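WZI (Escherichia coli, PDB 2YNK) is an outer-membrane lectin, a carbohydrate-binding beta-barrel that underpins the assembly of group 1 capsules on the cell surface. Local coordinates at residues 332-343 against 359-367; 78-86 against 404-414. All coordinates share one frame; numbering follows the deposited sequence.

Contact 1 (332-343 against 359-367); sequences TRTNMSRTNYSY and LGDAMGGDG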
loop_
_atom_site.group_PDB
_atom_site.type_symbol
_atom_site.label_atom_id
_atom_site.label_comp_id
_atom_site.label_asym_id
_atom_site.label_seq_id
_atom_site.Cartn_x
_atom_site.Cartn_y
_atom_site.Cartn_z
ATOM N N THR A 332 10.583 0.152 13.465
ATOM C CA THR A 332 9.305 0.298 14.160
ATOM C C THR A 332 9.433 0.129 15.680
ATOM O O THR A 332 8.451 -0.149 16.374
ATOM C CB THR A 332 8.242 -0.649 13.578
ATOM O OG1 THR A 332 8.668 -2.007 13.742
ATOM C CG2 THR A 332 8.029 -0.342 12.096
ATOM N N ARG A 333 10.640 0.314 16.199
ATOM C CA ARG A 333 10.810 0.543 17.628
ATOM C C ARG A 333 10.429 1.989 17.940
ATOM O O ARG A 333 10.142 2.774 17.033
ATOM C CB ARG A 333 12.258 0.284 18.049
ATOM C CG ARG A 333 12.723 -1.148 17.832
ATOM C CD ARG A 333 14.189 -1.317 18.181
ATOM N NE ARG A 333 15.050 -0.692 17.183
ATOM C CZ ARG A 333 16.372 -0.602 17.286
ATOM N NH1 ARG A 333 17.009 -1.096 18.345
ATOM N NH2 ARG A 333 17.062 -0.009 16.321
ATOM N N THR A 334 10.425 2.340 19.223
ATOM C CA THR A 334 10.226 3.727 19.628
ATOM C C THR A 334 11.580 4.419 19.772
ATOM O O THR A 334 12.402 4.048 20.626
ATOM C CB THR A 334 9.409 3.827 20.918
ATOM O OG1 THR A 334 8.027 3.622 20.602
ATOM C CG2 THR A 334 9.578 5.200 21.557
ATOM N N ASN A 335 11.800 5.416 18.916
ATOM C CA ASN A 335 13.077 6.105 18.816
ATOM C C ASN A 335 14.253 5.142 18.678
ATOM O O ASN A 335 15.291 5.333 19.298
ATOM C CB ASN A 335 13.283 7.024 20.020
ATOM C CG ASN A 335 12.165 8.031 20.183
ATOM O OD1 ASN A 335 11.614 8.534 19.200
ATOM N ND2 ASN A 335 11.834 8.345 21.431
HETATM N N MSE A 336 14.077 4.103 17.868
HETATM C CA MSE A 336 15.154 3.172 17.545
HETATM C C MSE A 336 15.856 2.629 18.760
HETATM O O MSE A 336 17.068 2.445 18.745
HETATM C CB MSE A 336 16.177 3.876 16.658
HETATM C CG MSE A 336 15.529 4.714 15.567
HETATM SE SE MSE A 336 16.879 5.141 14.193
HETATM C CE MSE A 336 17.309 6.967 14.822
ATOM N N SER A 337 15.108 2.358 19.823
ATOM C CA SER A 337 15.697 1.821 21.043
ATOM C C SER A 337 14.653 1.148 21.918
ATOM O O SER A 337 14.733 -0.051 22.188
ATOM C CB SER A 337 16.379 2.938 21.828
ATOM O OG SER A 337 15.467 3.988 22.105
ATOM N N ARG A 338 13.672 1.932 22.353
ATOM C CA ARG A 338 12.645 1.465 23.290
ATOM C C ARG A 338 11.693 0.502 22.584
ATOM O O ARG A 338 11.317 0.727 21.430
ATOM C CB ARG A 338 11.902 2.680 23.862
ATOM C CG ARG A 338 10.632 2.419 24.655
ATOM C CD ARG A 338 10.066 3.753 25.124
ATOM N NE ARG A 338 8.679 3.677 25.585
ATOM C CZ ARG A 338 7.898 4.735 25.827
ATOM N NH1 ARG A 338 8.347 5.980 25.654
ATOM N NH2 ARG A 338 6.648 4.547 26.240
ATOM N N THR A 339 11.326 -0.581 23.270
ATOM C CA THR A 339 10.391 -1.563 22.717
ATOM C C THR A 339 9.127 -1.659 23.561
ATOM O O THR A 339 9.000 -1.008 24.597
ATOM C CB THR A 339 11.019 -2.969 22.596
ATOM O OG1 THR A 339 10.940 -3.648 23.854
ATOM C CG2 THR A 339 12.474 -2.887 22.156
ATOM N N ASN A 340 8.196 -2.476 23.087
ATOM C CA ASN A 340 6.936 -2.757 23.774
ATOM C C ASN A 340 5.984 -1.561 23.869
ATOM O O ASN A 340 5.127 -1.515 24.751
ATOM C CB ASN A 340 7.201 -3.371 25.167
ATOM C CG ASN A 340 6.370 -4.617 25.435
ATOM O OD1 ASN A 340 5.922 -5.301 24.512
ATOM N ND2 ASN A 340 6.181 -4.929 26.710
ATOM N N TYR A 341 6.119 -0.612 22.946
ATOM C CA TYR A 341 5.217 0.549 22.871
ATOM C C TYR A 341 4.676 0.824 21.457
ATOM O O TYR A 341 3.581 1.362 21.307
ATOM C CB TYR A 341 5.920 1.792 23.413
ATOM C CG TYR A 341 5.012 2.984 23.622
ATOM C CD1 TYR A 341 4.078 3.001 24.653
ATOM C CD2 TYR A 341 5.092 4.104 22.786
ATOM C CE1 TYR A 341 3.247 4.088 24.848
ATOM C CE2 TYR A 341 4.268 5.202 22.979
ATOM C CZ TYR A 341 3.349 5.189 24.013
ATOM O OH TYR A 341 2.530 6.277 24.208
ATOM N N SER A 342 5.427 0.466 20.420
ATOM C CA SER A 342 4.944 0.685 19.051
ATOM C C SER A 342 3.778 -0.248 18.740
ATOM O O SER A 342 3.832 -1.446 19.020
ATOM C CB SER A 342 6.064 0.519 18.028
ATOM O OG SER A 342 6.907 1.655 18.023
ATOM N N TYR A 343 2.716 0.325 18.181
ATOM C CA TYR A 343 1.513 -0.419 17.821
ATOM C C TYR A 343 0.840 -1.111 19.022
ATOM O O TYR A 343 0.060 -2.042 18.863
ATOM C CB TYR A 343 1.822 -1.413 16.692
ATOM C CG TYR A 343 2.368 -0.803 15.408
ATOM C CD1 TYR A 343 2.065 0.505 15.028
ATOM C CD2 TYR A 343 3.153 -1.560 14.550
ATOM C CE1 TYR A 343 2.548 1.035 13.843
ATOM C CE2 TYR A 343 3.641 -1.039 13.362
ATOM C CZ TYR A 343 3.335 0.258 13.011
ATOM O OH TYR A 343 3.817 0.774 11.822
ATOM N N LEU A 359 -2.127 -2.952 10.938
ATOM C CA LEU A 359 -2.674 -1.889 10.121
ATOM C C LEU A 359 -1.552 -0.953 9.624
ATOM O O LEU A 359 -1.761 -0.129 8.738
ATOM C CB LEU A 359 -3.688 -1.070 10.934
ATOM C CG LEU A 359 -5.166 -1.445 10.886
ATOM C CD1 LEU A 359 -5.404 -2.820 11.483
ATOM C CD2 LEU A 359 -5.976 -0.390 11.624
ATOM N N GLY A 360 -0.378 -1.070 10.232
ATOM C CA GLY A 360 0.779 -0.292 9.841
ATOM C C GLY A 360 1.706 -1.159 9.035
ATOM O O GLY A 360 1.277 -1.781 8.074
ATOM N N ASP A 361 2.972 -1.209 9.433
ATOM C CA ASP A 361 4.001 -1.899 8.655
ATOM C C ASP A 361 3.865 -3.420 8.733
ATOM O O ASP A 361 3.506 -3.964 9.770
ATOM C CB ASP A 361 5.395 -1.473 9.143
ATOM C CG ASP A 361 6.501 -1.780 8.136
ATOM O OD1 ASP A 361 6.227 -2.332 7.035
ATOM O OD2 ASP A 361 7.662 -1.457 8.462
ATOM N N ALA A 362 4.195 -4.101 7.639
ATOM C CA ALA A 362 4.018 -5.560 7.539
ATOM C C ALA A 362 4.646 -6.362 8.708
ATOM O O ALA A 362 4.135 -7.412 9.077
ATOM C CB ALA A 362 4.539 -6.064 6.197
HETATM N N MSE A 363 5.746 -5.854 9.259
HETATM C CA MSE A 363 6.479 -6.477 10.376
HETATM C C MSE A 363 5.765 -6.511 11.702
HETATM O O MSE A 363 5.899 -7.461 12.474
HETATM C CB MSE A 363 7.686 -5.605 10.707
HETATM C CG MSE A 363 8.944 -6.085 10.034
HETATM SE SE MSE A 363 10.416 -4.847 10.458
HETATM C CE MSE A 363 9.530 -3.087 10.574
ATOM N N GLY A 364 5.036 -5.441 11.995
ATOM C CA GLY A 364 4.537 -5.197 13.336
ATOM C C GLY A 364 5.483 -4.239 14.016
ATOM O O GLY A 364 6.334 -3.631 13.369
ATOM N N GLY A 365 5.329 -4.106 15.324
ATOM C CA GLY A 365 6.131 -3.172 16.103
ATOM C C GLY A 365 7.443 -3.766 16.573
ATOM O O GLY A 365 7.609 -4.985 16.608
ATOM N N ASP A 366 8.360 -2.869 16.939
ATOM C CA ASP A 366 9.704 -3.192 17.433
ATOM C C ASP A 366 10.623 -3.837 16.394
ATOM O O ASP A 366 11.639 -4.433 16.751
ATOM C CB ASP A 366 9.623 -4.080 18.677
ATOM C CG ASP A 366 8.673 -3.543 19.720
ATOM O OD1 ASP A 366 8.558 -2.303 19.840
ATOM O OD2 ASP A 366 8.048 -4.377 20.419
ATOM N N GLY A 367 10.286 -3.692 15.114
ATOM C CA GLY A 367 11.021 -4.350 14.045
ATOM C C GLY A 367 12.048 -3.465 13.367
ATOM O O GLY A 367 11.861 -2.259 13.249
#

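Contact 2 (78-86 against 404-414); sequences DQPGTPQGF and FPHADTLKGIQ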
loop_
_atom_site.group_PDB
_atom_site.type_symbol
_atom_site.label_atom_id
_atom_site.label_comp_id
_atom_site.label_asym_id
_atom_site.label_seq_id
_atom_site.Cartn_x
_atom_site.Cartn_y
_atom_site.Cartn_z
ATOM N N ASP A 78 3.182 -22.293 1.331
ATOM C CA ASP A 78 3.155 -21.773 2.697
ATOM C C ASP A 78 3.219 -20.251 2.663
ATOM O O ASP A 78 3.391 -19.639 1.607
ATOM C CB ASP A 78 4.365 -22.310 3.491
ATOM C CG ASP A 78 4.147 -22.331 5.013
ATOM O OD1 ASP A 78 3.142 -21.787 5.527
ATOM O OD2 ASP A 78 5.014 -22.908 5.707
ATOM N N GLN A 79 3.084 -19.649 3.835
ATOM C CA GLN A 79 3.270 -18.219 4.021
ATOM C C GLN A 79 4.752 -17.872 3.842
ATOM O O GLN A 79 5.616 -18.590 4.345
ATOM C CB GLN A 79 2.810 -17.861 5.434
ATOM C CG GLN A 79 2.653 -16.389 5.736
ATOM C CD GLN A 79 2.010 -16.165 7.097
ATOM O OE1 GLN A 79 1.871 -17.098 7.894
ATOM N NE2 GLN A 79 1.597 -14.923 7.364
ATOM N N PRO A 80 5.055 -16.786 3.107
ATOM C CA PRO A 80 6.435 -16.311 3.089
ATOM C C PRO A 80 6.971 -16.044 4.497
ATOM O O PRO A 80 6.211 -15.714 5.402
ATOM C CB PRO A 80 6.350 -15.008 2.291
ATOM C CG PRO A 80 5.173 -15.179 1.410
ATOM C CD PRO A 80 4.201 -16.041 2.165
ATOM N N GLY A 81 8.274 -16.199 4.670
ATOM C CA GLY A 81 8.908 -16.005 5.959
ATOM C C GLY A 81 9.139 -14.539 6.231
ATOM O O GLY A 81 8.974 -14.090 7.359
ATOM N N THR A 82 9.527 -13.790 5.201
ATOM C CA THR A 82 9.704 -12.351 5.323
ATOM C C THR A 82 8.368 -11.660 5.066
ATOM O O THR A 82 7.493 -12.222 4.398
ATOM C CB THR A 82 10.753 -11.827 4.320
ATOM O OG1 THR A 82 10.235 -11.894 2.981
ATOM C CG2 THR A 82 12.039 -12.637 4.422
ATOM N N PRO A 83 8.197 -10.438 5.596
ATOM C CA PRO A 83 7.020 -9.634 5.275
ATOM C C PRO A 83 7.041 -9.178 3.813
ATOM O O PRO A 83 8.110 -9.139 3.213
ATOM C CB PRO A 83 7.161 -8.433 6.208
ATOM C CG PRO A 83 8.628 -8.317 6.446
ATOM C CD PRO A 83 9.103 -9.732 6.517
ATOM N N GLN A 84 5.875 -8.844 3.265
ATOM C CA GLN A 84 5.737 -8.531 1.840
ATOM C C GLN A 84 5.347 -7.087 1.612
ATOM O O GLN A 84 4.755 -6.437 2.464
ATOM C CB GLN A 84 4.683 -9.421 1.183
ATOM C CG GLN A 84 4.938 -10.901 1.327
ATOM C CD GLN A 84 6.233 -11.318 0.693
ATOM O OE1 GLN A 84 6.320 -11.444 -0.530
ATOM N NE2 GLN A 84 7.256 -11.541 1.520
ATOM N N GLY A 85 5.648 -6.597 0.420
ATOM C CA GLY A 85 5.478 -5.189 0.122
ATOM C C GLY A 85 4.105 -4.768 -0.345
ATOM O O GLY A 85 3.125 -5.508 -0.295
ATOM N N PHE A 86 4.063 -3.528 -0.789
ATOM C CA PHE A 86 2.907 -2.948 -1.420
ATOM C C PHE A 86 2.257 -3.944 -2.359
ATOM O O PHE A 86 2.892 -4.468 -3.276
ATOM C CB PHE A 86 3.339 -1.696 -2.177
ATOM C CG PHE A 86 2.252 -1.068 -2.969
ATOM C CD1 PHE A 86 2.028 -1.456 -4.275
ATOM C CD2 PHE A 86 1.466 -0.082 -2.414
ATOM C CE1 PHE A 86 1.027 -0.878 -5.013
ATOM C CE2 PHE A 86 0.466 0.509 -3.151
ATOM C CZ PHE A 86 0.241 0.102 -4.455
ATOM N N PHE A 404 4.038 -11.957 12.970
ATOM C CA PHE A 404 5.347 -12.398 13.420
ATOM C C PHE A 404 5.328 -12.634 14.920
ATOM O O PHE A 404 5.777 -11.798 15.688
ATOM C CB PHE A 404 6.395 -11.400 12.966
ATOM C CG PHE A 404 6.541 -11.383 11.485
ATOM C CD1 PHE A 404 7.382 -12.290 10.860
ATOM C CD2 PHE A 404 5.756 -10.532 10.701
ATOM C CE1 PHE A 404 7.493 -12.306 9.479
ATOM C CE2 PHE A 404 5.855 -10.554 9.325
ATOM C CZ PHE A 404 6.728 -11.438 8.710
ATOM N N PRO A 405 4.770 -13.786 15.330
ATOM C CA PRO A 405 4.521 -14.094 16.737
ATOM C C PRO A 405 5.769 -14.115 17.609
ATOM O O PRO A 405 5.686 -13.745 18.773
ATOM C CB PRO A 405 3.882 -15.483 16.688
ATOM C CG PRO A 405 4.301 -16.053 15.375
ATOM C CD PRO A 405 4.335 -14.885 14.453
ATOM N N HIS A 406 6.908 -14.489 17.033
ATOM C CA HIS A 406 8.117 -14.758 17.797
ATOM C C HIS A 406 9.248 -13.831 17.481
ATOM O O HIS A 406 9.352 -13.300 16.365
ATOM C CB HIS A 406 8.565 -16.189 17.541
ATOM C CG HIS A 406 7.438 -17.192 17.608
ATOM N ND1 HIS A 406 6.548 -17.208 18.620
ATOM C CD2 HIS A 406 7.067 -18.219 16.739
ATOM C CE1 HIS A 406 5.656 -18.198 18.414
ATOM N NE2 HIS A 406 5.976 -18.814 17.259
ATOM N N ALA A 407 10.120 -13.636 18.469
ATOM C CA ALA A 407 11.370 -12.927 18.252
ATOM C C ALA A 407 12.234 -13.750 17.304
ATOM O O ALA A 407 12.575 -14.900 17.595
ATOM C CB ALA A 407 12.091 -12.673 19.560
ATOM N N ASP A 408 12.552 -13.159 16.153
ATOM C CA ASP A 408 13.304 -13.853 15.120
ATOM C C ASP A 408 14.178 -12.876 14.335
ATOM O O ASP A 408 13.897 -11.687 14.300
ATOM C CB ASP A 408 12.320 -14.562 14.193
ATOM C CG ASP A 408 12.885 -15.828 13.588
ATOM O OD1 ASP A 408 14.128 -15.990 13.570
ATOM O OD2 ASP A 408 12.079 -16.674 13.124
ATOM N N THR A 409 15.255 -13.380 13.743
ATOM C CA THR A 409 16.041 -12.629 12.759
ATOM C C THR A 409 15.884 -13.325 11.415
ATOM O O THR A 409 16.196 -14.504 11.280
ATOM C CB THR A 409 17.537 -12.564 13.110
ATOM O OG1 THR A 409 17.709 -11.829 14.327
ATOM C CG2 THR A 409 18.323 -11.874 11.994
ATOM N N LEU A 410 15.393 -12.592 10.429
ATOM C CA LEU A 410 15.100 -13.160 9.120
ATOM C C LEU A 410 16.132 -12.683 8.115
ATOM O O LEU A 410 16.422 -11.500 8.057
ATOM C CB LEU A 410 13.702 -12.735 8.681
ATOM C CG LEU A 410 12.636 -12.956 9.756
ATOM C CD1 LEU A 410 11.284 -12.490 9.242
ATOM C CD2 LEU A 410 12.591 -14.417 10.215
ATOM N N LYS A 411 16.713 -13.621 7.372
ATOM C CA LYS A 411 17.583 -13.322 6.239
ATOM C C LYS A 411 17.035 -14.119 5.074
ATOM O O LYS A 411 17.149 -15.352 5.055
ATOM C CB LYS A 411 19.027 -13.733 6.516
ATOM C CG LYS A 411 19.761 -12.812 7.471
ATOM C CD LYS A 411 20.859 -13.533 8.236
ATOM C CE LYS A 411 21.445 -12.633 9.321
ATOM N NZ LYS A 411 22.375 -13.349 10.241
ATOM N N GLY A 412 16.433 -13.412 4.116
ATOM C CA GLY A 412 15.725 -14.059 3.018
ATOM C C GLY A 412 15.977 -13.471 1.642
ATOM O O GLY A 412 16.324 -12.297 1.499
ATOM N N ILE A 413 15.781 -14.323 0.639
ATOM C CA ILE A 413 15.853 -13.967 -0.770
ATOM C C ILE A 413 14.527 -14.362 -1.413
ATOM O O ILE A 413 13.969 -15.415 -1.100
ATOM C CB ILE A 413 17.020 -14.700 -1.471
ATOM C CG1 ILE A 413 17.125 -14.285 -2.952
ATOM C CG2 ILE A 413 16.870 -16.210 -1.340
ATOM C CD1 ILE A 413 18.398 -14.757 -3.636
ATOM N N GLN A 414 14.015 -13.519 -2.306
ATOM C CA GLN A 414 12.762 -13.813 -2.987
ATOM C C GLN A 414 12.873 -13.445 -4.462
ATOM O O GLN A 414 13.172 -12.299 -4.811
ATOM C CB GLN A 414 11.616 -13.070 -2.311
ATOM C CG GLN A 414 10.238 -13.405 -2.860
ATOM C CD GLN A 414 9.107 -12.982 -1.933
ATOM O OE1 GLN A 414 9.303 -12.209 -0.987
ATOM N NE2 GLN A 414 7.909 -13.490 -2.202
#

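Contact 1 (332-343 against 359-367)
Thr332 and Gly367 prolong the pairing of two neighbouring barrel strands: Thr332 N donates to Gly367 O at 2.7 Å, nearly straight at 171° and in the carbonyl plane, while Asp366 N gives its hydrogen to Thr332 O at 2.8 Å, from well above the plane of that carbonyl. The Thr332 side chain adds to this backbone clasp. A chi1 of 61° sets its hydroxyl between the backbone N and the carbonyl carbon, which lets OG1 accept from Gly367 N at 2.7 Å and brings it close to Gly364 O. The methyl branch turns the other way, and CG2 meets CE of Met363, a selenomethionine here, at 3.5 Å, next to the carboxylate of Asp361.

Tyr343 reaches the same loop farther back. Its ring presents an edge to the peptide joining Gly364 and Gly365, with CD2 3.4 Å from Gly365 N, and its hydroxyl accepts from Asp361 N at 3.2 Å (N-H...O 163°). Leu160 O is a second hydrogen-bond partner of that hydroxyl. Asp361 opens a type I turn that closes at Gly364.

The CB of Asp366 points away from 332-343, yet the carboxylate turns back toward the 339-340 peptide, where the one hydrogen of Asn340 N is split weakly between OD1 and OD2, both at 3.3 Å. The aliphatic part of Arg333 lies against the Asp366 backbone, and its guanidinium pairs with Asp331.

The two segments begin and end the long connection between neighbouring barrel strands 322-331 and 368-377, which also carries the short strands 353-354 and 357-358. Met307 of strand 306-317 packs against Thr332, Ser342 and Tyr343, Leu369 of strand 368-377 touches Met363, and His330 binds the Asp361 carboxylate.

Contact 2 (78-86 against 404-414)
The loop joining barrel strands 69-76 and 95-104 packs on strand 408-422 and on Phe404 of the loop leading into it, with Gly81 to Gln84 making the contacts. Phe404 turns a ring edge to Gly81 O: CE1 lies 3.1 Å from it, near the ring plane. CZ touches Pro83 CD at 3.7 Å, the Pro83 and Phe404 side chains crossing at about a right angle. From the strand, Leu410 CD1 approaches the same Gly81 O at 3.4 Å. Alternation along the strand of this closed antiparallel barrel explains the spacing, since Leu410 and Gln414 direct their CB atoms at the loop whereas Lys411 and Ile413 direct theirs away. Gly412, between the two, has no side chain where a CB would point at the loop and run into the Thr82 methyl; Thr82 CG2 comes to 4.2 Å from Gly412 CA. Farther along, two amides meet with planes 42° apart: Gln414 NE2 donates to Gln84 OE1 at 3.1 Å, tilted from the carbonyl plane, and a weak return bond runs from Gln84 NE2 to Gln414 OE1 at 3.3 Å. The Gln84 chain is bent at chi2 (-61°), bringing NE2 back to Thr82 O at 3.0 Å, and Ser430 OG gives Gln414 NE2 a second partner.

Contacts 1 and 2 have centres about 16 Å apart and meet directly. Both segments of contact 1 fall, in sequence, between the two of contact 2. The touching point is the turn of 359-367: Ala362 CB packs on Pro83 CB at 3.5 Å, and Met363 O lies 3.5 Å from Phe404 CD2. Pro83 and Phe404, which touch each other in contact 2, therefore also border contact 1, and Asn401, whose side chain bonds both Met363 O and Phe404 N, ties 359-367 to the loop before strand 408-422. Among the bound alkanes, a hexane touches Gly412 of contact 2, and a dodecane lies about 9 Å from the Gln414 side chain.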